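Local coordinates for putative sensory box/GGDEF family protein (Vibrio parahaemolyticus, PDB 3LID), which probably makes cyclic di-GMP from two GTP molecules as a whole protein, this piece being its extracellular sensor domain of PDC fold, at residues 250-255 and 260-265; 81-86 and 116-121; 75-80 and 174-179. One frame throughout, in Å; residues are numbered along the deposited sequence.

Contact 1 (250-255 and 260-265)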
# COMPACT_ATOMS: atom_id res chain seq x y z
N PHE A 250 4.48 15.29 -11.04
CA PHE A 250 3.62 14.11 -10.95
C PHE A 250 4.14 13.00 -11.83
O PHE A 250 4.83 13.20 -12.88
CB PHE A 250 2.18 14.48 -11.36
CG PHE A 250 2.10 15.28 -12.69
CD1 PHE A 250 2.08 14.64 -13.92
CD2 PHE A 250 2.07 16.70 -12.64
CE1 PHE A 250 2.05 15.41 -15.13
CE2 PHE A 250 2.04 17.44 -13.83
CZ PHE A 250 2.04 16.80 -15.03
N SER A 251 3.83 11.76 -11.42
CA SER A 251 4.14 10.63 -12.24
C SER A 251 3.07 9.59 -11.85
O SER A 251 2.30 9.81 -10.90
CB SER A 251 5.55 10.09 -12.02
OG SER A 251 5.60 9.61 -10.68
N SER A 252 3.05 8.50 -12.57
CA SER A 252 2.06 7.40 -12.30
C SER A 252 2.73 6.04 -12.30
O SER A 252 3.63 5.79 -13.15
CB SER A 252 0.89 7.44 -13.28
OG SER A 252 0.25 8.70 -13.19
N ILE A 253 2.27 5.15 -11.40
CA ILE A 253 2.74 3.75 -11.51
C ILE A 253 1.56 2.89 -11.41
O ILE A 253 0.43 3.40 -11.13
CB ILE A 253 3.66 3.36 -10.37
CG1 ILE A 253 2.94 3.52 -9.05
CG2 ILE A 253 4.97 4.21 -10.49
CD1 ILE A 253 3.88 3.11 -7.76
N LYS A 254 1.78 1.59 -11.72
CA LYS A 254 0.71 0.65 -11.47
C LYS A 254 1.25 -0.28 -10.38
O LYS A 254 2.24 -0.94 -10.62
CB LYS A 254 0.30 -0.11 -12.72
CG LYS A 254 -0.55 0.86 -13.60
CD LYS A 254 -1.12 0.15 -14.80
CE LYS A 254 -1.77 1.10 -15.81
NZ LYS A 254 -2.59 2.10 -15.10
N PHE A 255 0.64 -0.20 -9.18
CA PHE A 255 1.24 -0.92 -8.03
C PHE A 255 0.26 -2.06 -7.64
O PHE A 255 -0.75 -1.80 -6.94
CB PHE A 255 1.46 0.04 -6.85
CG PHE A 255 2.06 -0.63 -5.67
CD1 PHE A 255 3.36 -1.18 -5.71
CD2 PHE A 255 1.32 -0.72 -4.50
CE1 PHE A 255 3.91 -1.79 -4.58
CE2 PHE A 255 1.85 -1.32 -3.35
CZ PHE A 255 3.13 -1.84 -3.35
N PRO A 260 -4.03 3.09 -12.14
CA PRO A 260 -2.86 3.86 -11.77
C PRO A 260 -2.90 4.40 -10.35
O PRO A 260 -3.98 4.65 -9.79
CB PRO A 260 -2.88 5.05 -12.77
CG PRO A 260 -4.30 5.20 -13.09
CD PRO A 260 -4.92 3.82 -13.10
N LEU A 261 -1.71 4.59 -9.80
CA LEU A 261 -1.48 5.26 -8.52
C LEU A 261 -0.62 6.45 -8.87
O LEU A 261 0.38 6.31 -9.57
CB LEU A 261 -0.69 4.35 -7.55
CG LEU A 261 -0.48 5.02 -6.17
CD1 LEU A 261 -1.78 5.30 -5.42
CD2 LEU A 261 0.33 3.94 -5.36
N HIS A 262 -1.02 7.63 -8.43
CA HIS A 262 -0.24 8.85 -8.87
C HIS A 262 0.64 9.31 -7.77
O HIS A 262 0.24 9.41 -6.61
CB HIS A 262 -1.25 9.97 -9.22
CG HIS A 262 -2.27 9.53 -10.23
ND1 HIS A 262 -1.92 9.20 -11.53
CD2 HIS A 262 -3.62 9.41 -10.15
CE1 HIS A 262 -3.01 8.88 -12.21
NE2 HIS A 262 -4.06 9.01 -11.41
N LEU A 263 1.91 9.56 -8.09
CA LEU A 263 2.85 9.98 -7.09
C LEU A 263 3.02 11.50 -7.34
O LEU A 263 3.25 11.91 -8.48
CB LEU A 263 4.23 9.32 -7.29
CG LEU A 263 4.36 7.85 -6.79
CD1 LEU A 263 3.22 6.96 -7.27
CD2 LEU A 263 5.73 7.33 -7.35
N ILE A 264 2.92 12.26 -6.28
CA ILE A 264 2.89 13.76 -6.38
C ILE A 264 3.89 14.37 -5.49
O ILE A 264 4.01 14.01 -4.32
CB ILE A 264 1.52 14.23 -5.96
CG1 ILE A 264 0.40 13.59 -6.82
CG2 ILE A 264 1.40 15.80 -5.89
CD1 ILE A 264 0.41 13.93 -8.25
N ILE A 265 4.60 15.40 -6.01
CA ILE A 265 5.39 16.25 -5.18
C ILE A 265 4.77 17.63 -5.39
O ILE A 265 4.74 18.11 -6.51
CB ILE A 265 6.89 16.25 -5.57
CG1 ILE A 265 7.45 14.87 -5.23
CG2 ILE A 265 7.70 17.32 -4.75
CD1 ILE A 265 8.84 14.62 -5.67
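Ser-252 and His-262 sit opposite each other as a non-hydrogen-bonded pair on neighbouring antiparallel strands. The imidazole ND1 donates to Ser-252 OG at 2.8 Å, with the hydroxyl oxygen 5° out of the ring plane. This bond fixes the turn of the imidazole, which also meets the ring of Trp-230 nearly at right angles. Ser-252 OG stands opposite its own carbonyl carbon (chi1 -58°), the position from which it can meet that ring edge.

The backbones on either side are tightly stitched. Ser-251 pairs with Leu-263, and Ile-253 with Leu-261, as hydrogen-bonded pairs; the straighter couple is the second, with Leu-261 N reaching Ile-253 O at 2.8 Å and 171°. CA-H groups add to these carbonyls, as where Phe-250 CA approaches Leu-263 O to 3.3 Å.

On the face carrying Ser-251, Ile-253, Leu-261 and Leu-263, Ile-253 lies roughly perpendicular to Leu-263, with Ile-253 CG1 3.9 Å from Leu-263 CD1. Helix 9-45 packs on this face through Leu-23 and Tyr-30. On the other face, Phe-250 CB touches Ile-264 CD1 at 3.6 Å before its ring leads off to Arg-232 and Val-233.

Near the turn the grip slackens. Lys-254 is exposed, and its chain runs beside Pro-260, with NZ 3.5 Å from CD of that proline; among its partners, NZ has a weak hydrogen bond to Asn-258 O and a long, weak ion pair with Glu-236.

Together this is a beta hairpin, two neighbouring strands of the antiparallel sheet that packs on the long N-terminal helix in the PDC fold.

Contact 2 (81-86 and 116-121). With PO4 (phosphate ion), chain C.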
# COMPACT_ATOMS: atom_id res chain seq x y z
N GLN A 81 -1.18 -8.22 8.11
CA GLN A 81 -1.79 -9.50 8.47
C GLN A 81 -1.50 -10.49 7.41
O GLN A 81 -1.33 -10.13 6.27
CB GLN A 81 -3.37 -9.39 8.46
CG GLN A 81 -3.88 -8.36 9.46
CD GLN A 81 -5.41 -8.34 9.44
OE1 GLN A 81 -6.05 -7.45 8.83
NE2 GLN A 81 -5.98 -9.36 10.05
N ILE A 82 -1.48 -11.78 7.79
CA ILE A 82 -1.34 -12.88 6.87
C ILE A 82 -2.38 -13.89 7.38
O ILE A 82 -2.34 -14.26 8.56
CB ILE A 82 0.04 -13.53 6.92
CG1 ILE A 82 1.09 -12.44 6.50
CG2 ILE A 82 0.10 -14.77 5.94
CD1 ILE A 82 2.53 -13.00 6.66
N ARG A 83 -3.33 -14.25 6.51
CA ARG A 83 -4.46 -15.06 6.95
C ARG A 83 -4.76 -16.17 5.98
O ARG A 83 -4.50 -16.12 4.77
CB ARG A 83 -5.69 -14.20 6.95
CG ARG A 83 -5.68 -13.19 8.14
CD ARG A 83 -6.96 -12.29 8.14
NE ARG A 83 -6.87 -11.37 6.98
CZ ARG A 83 -7.83 -10.48 6.69
NH1 ARG A 83 -8.96 -10.40 7.45
NH2 ARG A 83 -7.65 -9.62 5.67
N PHE A 84 -5.41 -17.19 6.53
CA PHE A 84 -6.03 -18.19 5.68
C PHE A 84 -7.53 -18.17 6.07
O PHE A 84 -7.88 -18.22 7.26
CB PHE A 84 -5.48 -19.62 5.95
CG PHE A 84 -6.03 -20.62 4.99
CD1 PHE A 84 -5.56 -20.67 3.68
CD2 PHE A 84 -7.15 -21.40 5.37
CE1 PHE A 84 -6.09 -21.53 2.76
CE2 PHE A 84 -7.74 -22.34 4.39
CZ PHE A 84 -7.16 -22.38 3.11
N LEU A 85 -8.39 -17.98 5.06
CA LEU A 85 -9.87 -18.04 5.22
C LEU A 85 -10.34 -19.34 4.59
O LEU A 85 -9.87 -19.76 3.54
CB LEU A 85 -10.57 -16.84 4.48
CG LEU A 85 -10.53 -15.49 5.22
CD1 LEU A 85 -9.11 -15.00 5.54
CD2 LEU A 85 -11.20 -14.43 4.20
N ASP A 86 -11.33 -19.97 5.23
CA ASP A 86 -11.83 -21.19 4.58
C ASP A 86 -12.79 -20.84 3.45
O ASP A 86 -13.02 -19.63 3.16
CB ASP A 86 -12.44 -22.09 5.67
CG ASP A 86 -13.73 -21.55 6.29
OD1 ASP A 86 -14.42 -20.59 5.82
OD2 ASP A 86 -14.10 -22.13 7.37
N ARG A 116 -17.56 -9.25 2.77
CA ARG A 116 -16.66 -8.28 2.20
C ARG A 116 -16.51 -8.45 0.71
O ARG A 116 -16.40 -9.57 0.21
CB ARG A 116 -15.29 -8.43 2.81
CG ARG A 116 -15.29 -7.91 4.33
CD ARG A 116 -15.61 -6.42 4.48
NE ARG A 116 -14.48 -5.57 3.96
CZ ARG A 116 -13.34 -5.34 4.63
NH1 ARG A 116 -13.11 -5.90 5.87
NH2 ARG A 116 -12.37 -4.56 4.05
N GLU A 117 -16.47 -7.32 -0.01
CA GLU A 117 -16.30 -7.45 -1.45
C GLU A 117 -14.98 -8.09 -1.87
O GLU A 117 -14.91 -8.75 -2.90
CB GLU A 117 -16.48 -6.06 -2.09
CG GLU A 117 -17.95 -5.55 -1.90
CD GLU A 117 -19.02 -6.39 -2.67
OE1 GLU A 117 -18.67 -7.19 -3.58
OE2 GLU A 117 -20.23 -6.32 -2.33
N TYR A 118 -13.94 -7.95 -1.05
CA TYR A 118 -12.66 -8.50 -1.46
C TYR A 118 -12.76 -9.99 -1.40
O TYR A 118 -12.10 -10.70 -2.17
CB TYR A 118 -11.48 -7.95 -0.61
CG TYR A 118 -11.35 -8.45 0.83
CD1 TYR A 118 -10.93 -9.77 1.11
CD2 TYR A 118 -11.63 -7.59 1.90
CE1 TYR A 118 -10.79 -10.19 2.44
CE2 TYR A 118 -11.47 -8.01 3.24
CZ TYR A 118 -11.10 -9.33 3.48
OH TYR A 118 -10.91 -9.70 4.78
N PHE A 119 -13.62 -10.50 -0.49
CA PHE A 119 -13.81 -11.93 -0.38
C PHE A 119 -14.61 -12.46 -1.55
O PHE A 119 -14.23 -13.48 -2.16
CB PHE A 119 -14.49 -12.34 0.93
CG PHE A 119 -14.76 -13.81 0.96
CD1 PHE A 119 -13.72 -14.71 1.10
CD2 PHE A 119 -16.06 -14.27 0.76
CE1 PHE A 119 -13.99 -16.08 1.11
CE2 PHE A 119 -16.32 -15.66 0.76
CZ PHE A 119 -15.31 -16.51 0.93
N LYS A 120 -15.68 -11.79 -1.91
CA LYS A 120 -16.43 -12.23 -3.08
C LYS A 120 -15.55 -12.20 -4.34
O LYS A 120 -15.68 -13.07 -5.21
CB LYS A 120 -17.62 -11.29 -3.24
CG LYS A 120 -18.60 -11.44 -2.01
CD LYS A 120 -19.82 -10.51 -2.10
CE LYS A 120 -20.62 -10.68 -0.83
NZ LYS A 120 -21.73 -9.69 -0.83
N TYR A 121 -14.68 -11.20 -4.45
CA TYR A 121 -13.70 -11.17 -5.58
C TYR A 121 -12.75 -12.39 -5.52
O TYR A 121 -12.55 -13.12 -6.51
CB TYR A 121 -12.93 -9.84 -5.55
CG TYR A 121 -11.87 -9.84 -6.66
CD1 TYR A 121 -12.27 -9.84 -7.99
CD2 TYR A 121 -10.52 -9.86 -6.36
CE1 TYR A 121 -11.31 -9.85 -9.03
CE2 TYR A 121 -9.56 -9.90 -7.38
CZ TYR A 121 -9.95 -9.88 -8.69
OH TYR A 121 -8.96 -9.94 -9.66
P PO4 C . -9.64 -6.73 6.61
O1 PO4 C . -8.88 -6.64 7.95
O2 PO4 C . -10.59 -7.92 6.82
O3 PO4 C . -8.72 -7.04 5.46
O4 PO4 C . -10.44 -5.46 6.36
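In the PDC fold of this sensor domain, a sheet strand and a short helix flank a pocket that holds a phosphate ion, probably from the crystallisation liquor, and here Arg-83 and Tyr-118 meet over it. The strand contributes the Arg-83 guanidinium, which grips two phosphate oxygens: NH1 to O2 at 3.0 Å and 160°, NH2 to O3 at 2.8 Å. Tyr-118 OH donates to that same O2 at 2.7 Å, from a side chain set nearly square to the arginine, the ring and guanidinium planes 52° apart.

Arg-116, just ahead of the helix, takes O4 at its guanidinium edge, with NH1 2.8 Å from that oxygen and a weak bond from NH2. Bends at chi2 and chi3 fold the arginine back and slide its guanidinium under Tyr-118, whose CE2 lies 3.5 Å above the plane, over its centre. Beyond the polar cluster, Leu-85 CD2 meets Phe-119 CD1 at 4.0 Å, the two side chains running alongside in opposite senses.

Second-shell carboxylates hold the arginines: Glu-91 forms a salt bridge with Arg-83 NH1, and Glu-136 with Arg-116 NH2. The phosphate also accepts from Lys-113 NZ, Arg-153 NE, Asn-171 ND2 and the backbone N of Arg-139. So dense a set of cationic and donor groups implies a pocket suited to an anion, consistent with ligand binding as in other Cache-type sensors, though the natural ligand is not identified by this ion.

Contact 3 (75-80 and 174-179)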
# COMPACT_ATOMS: atom_id res chain seq x y z
N ASN A 75 10.30 -10.74 9.01
CA ASN A 75 11.33 -10.61 7.98
C ASN A 75 10.94 -9.62 6.87
O ASN A 75 11.78 -8.75 6.49
CB ASN A 75 11.57 -11.97 7.35
CG ASN A 75 12.59 -11.92 6.20
OD1 ASN A 75 12.27 -11.64 5.06
ND2 ASN A 75 13.79 -12.30 6.51
N GLN A 76 9.67 -9.63 6.46
CA GLN A 76 9.24 -8.81 5.32
C GLN A 76 8.73 -7.40 5.71
O GLN A 76 8.79 -6.51 4.87
CB GLN A 76 8.15 -9.55 4.51
CG GLN A 76 8.73 -10.74 3.78
CD GLN A 76 9.70 -10.28 2.68
OE1 GLN A 76 10.93 -10.51 2.76
NE2 GLN A 76 9.19 -9.58 1.75
N LYS A 77 8.12 -7.28 6.90
CA LYS A 77 7.64 -6.04 7.57
C LYS A 77 6.41 -5.38 6.90
O LYS A 77 5.67 -4.67 7.60
CB LYS A 77 8.75 -4.98 7.73
CG LYS A 77 9.94 -5.61 8.45
CD LYS A 77 11.05 -4.55 8.55
CE LYS A 77 12.34 -5.20 8.91
NZ LYS A 77 12.33 -5.47 10.33
N LEU A 78 6.19 -5.61 5.61
CA LEU A 78 5.16 -4.88 4.92
C LEU A 78 3.77 -5.53 4.97
O LEU A 78 2.81 -4.95 4.45
CB LEU A 78 5.52 -4.63 3.42
CG LEU A 78 5.89 -5.90 2.62
CD1 LEU A 78 4.63 -6.44 2.10
CD2 LEU A 78 6.80 -5.51 1.38
N TYR A 79 3.69 -6.70 5.59
CA TYR A 79 2.35 -7.34 5.81
C TYR A 79 1.82 -7.06 7.20
O TYR A 79 2.49 -7.38 8.18
CB TYR A 79 2.40 -8.86 5.58
CG TYR A 79 2.93 -9.21 4.23
CD1 TYR A 79 2.15 -9.04 3.11
CD2 TYR A 79 4.28 -9.65 4.07
CE1 TYR A 79 2.63 -9.34 1.83
CE2 TYR A 79 4.75 -9.96 2.80
CZ TYR A 79 3.95 -9.74 1.69
OH TYR A 79 4.42 -10.03 0.43
N LYS A 80 0.67 -6.40 7.27
CA LYS A 80 0.02 -6.12 8.53
C LYS A 80 -0.75 -7.39 9.03
O LYS A 80 -0.86 -7.62 10.22
CB LYS A 80 -0.90 -4.93 8.33
CG LYS A 80 -1.47 -4.48 9.67
CD LYS A 80 -1.76 -2.99 9.63
CE LYS A 80 -2.20 -2.50 10.99
NZ LYS A 80 -3.55 -3.06 11.29
N ILE A 174 -0.13 -0.18 3.43
CA ILE A 174 0.25 1.06 2.70
C ILE A 174 0.83 2.15 3.61
O ILE A 174 1.74 2.90 3.21
CB ILE A 174 -1.01 1.58 1.97
CG1 ILE A 174 -1.50 0.55 0.91
CG2 ILE A 174 -0.74 2.94 1.26
CD1 ILE A 174 -0.43 0.19 -0.22
N GLU A 175 0.42 2.21 4.88
CA GLU A 175 1.04 3.17 5.78
C GLU A 175 2.53 2.88 6.02
O GLU A 175 3.36 3.76 6.05
CB GLU A 175 0.28 3.14 7.10
CG GLU A 175 0.93 4.02 8.20
CD GLU A 175 0.13 3.93 9.51
OE1 GLU A 175 -0.16 2.80 9.94
OE2 GLU A 175 -0.23 4.98 10.08
N TYR A 176 2.84 1.60 6.22
CA TYR A 176 4.24 1.21 6.38
C TYR A 176 5.01 1.58 5.07
O TYR A 176 6.12 2.17 5.17
CB TYR A 176 4.34 -0.32 6.55
CG TYR A 176 5.73 -0.80 6.50
CD1 TYR A 176 6.58 -0.64 7.62
CD2 TYR A 176 6.24 -1.38 5.30
CE1 TYR A 176 7.91 -1.02 7.55
CE2 TYR A 176 7.61 -1.76 5.23
CZ TYR A 176 8.39 -1.59 6.34
OH TYR A 176 9.74 -1.98 6.21
N LEU A 177 4.48 1.17 3.91
CA LEU A 177 5.21 1.42 2.68
C LEU A 177 5.41 2.94 2.51
O LEU A 177 6.47 3.36 2.05
CB LEU A 177 4.51 0.93 1.43
CG LEU A 177 4.59 -0.60 1.36
CD1 LEU A 177 3.75 -1.02 0.08
CD2 LEU A 177 6.06 -1.10 1.31
N SER A 178 4.37 3.75 2.80
CA SER A 178 4.50 5.23 2.74
C SER A 178 5.60 5.72 3.65
O SER A 178 6.38 6.60 3.25
CB SER A 178 3.15 5.90 3.14
OG SER A 178 2.24 5.48 2.14
N SER A 179 5.64 5.21 4.87
CA SER A 179 6.64 5.61 5.84
C SER A 179 8.03 5.23 5.33
O SER A 179 8.98 5.96 5.51
CB SER A 179 6.37 4.90 7.19
OG SER A 179 7.45 5.16 8.13
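Tyr-176 swings its CG opposite the backbone N (chi1 171°), which carries the ring off helix 174-181 and onto the chain at Lys-77 and Leu-78. Leu-78 takes chi1 54°, setting CG between its backbone N and carbonyl carbon and turning the branch toward its neighbour Tyr-79, whose ring centre lies beneath CD1.

The arrangement belongs to the PDC fold at the junction where helix 59-76 ends and strand 79-86 starts. Lys-77 leaves the helix with a positive phi of 71°, and the turn out of the helix leaves its carbonyl over one face of the Tyr-176 ring, O 3.9 Å above the plane and over the centre.

Van der Waals contacts complete the grip: Lys-77 CB lies 3.5 Å from the phenol oxygen OH of Tyr-176, and the aliphatic chain then leads the ammonium away from the tyrosine. Leu-78 CA lies 3.7 Å from Tyr-176 CD2, with its CB close to the same ring atom. One residue along the helix, Leu-177 CD2 lies 4.1 Å from Leu-78 CB. No hydrogen bond joins the two segments, so they meet through van der Waals packing.

Other groups fix the partners. Asp-173 hydrogen-bonds both to the backbone of Leu-78 and, through OD1, to Tyr-176 N, while Phe-99 meets the tyrosine edge-to-face.

Within helix 174-181, Ile-174 O takes two donors from one residue, the OG and N of Ser-178, each at 2.8 Å and arriving from opposite faces of the carbonyl plane.

Overall arrangement
From the N terminus, the long helix 9-45 leads through helices 48-55 and 59-76 to residues 75-80, where contact 3 opens. The next residues, 81-86, begin contact 2, which closes 30 residues on at 116-121, so its whole loop falls between the two ends of contact 3. Contact 3 closes at 174-179, after strand 163-173 has paired with strand 79-86. Contact 1 comes last, a short hairpin in the other sheet. It lies across the chain centre from contact 2, their centres about 27 Å apart, yet it touches contact 3 where Phe-255 CZ packs 3.6 Å from Leu-177 CD1, tying the two sheet regions together beside helix 174-181.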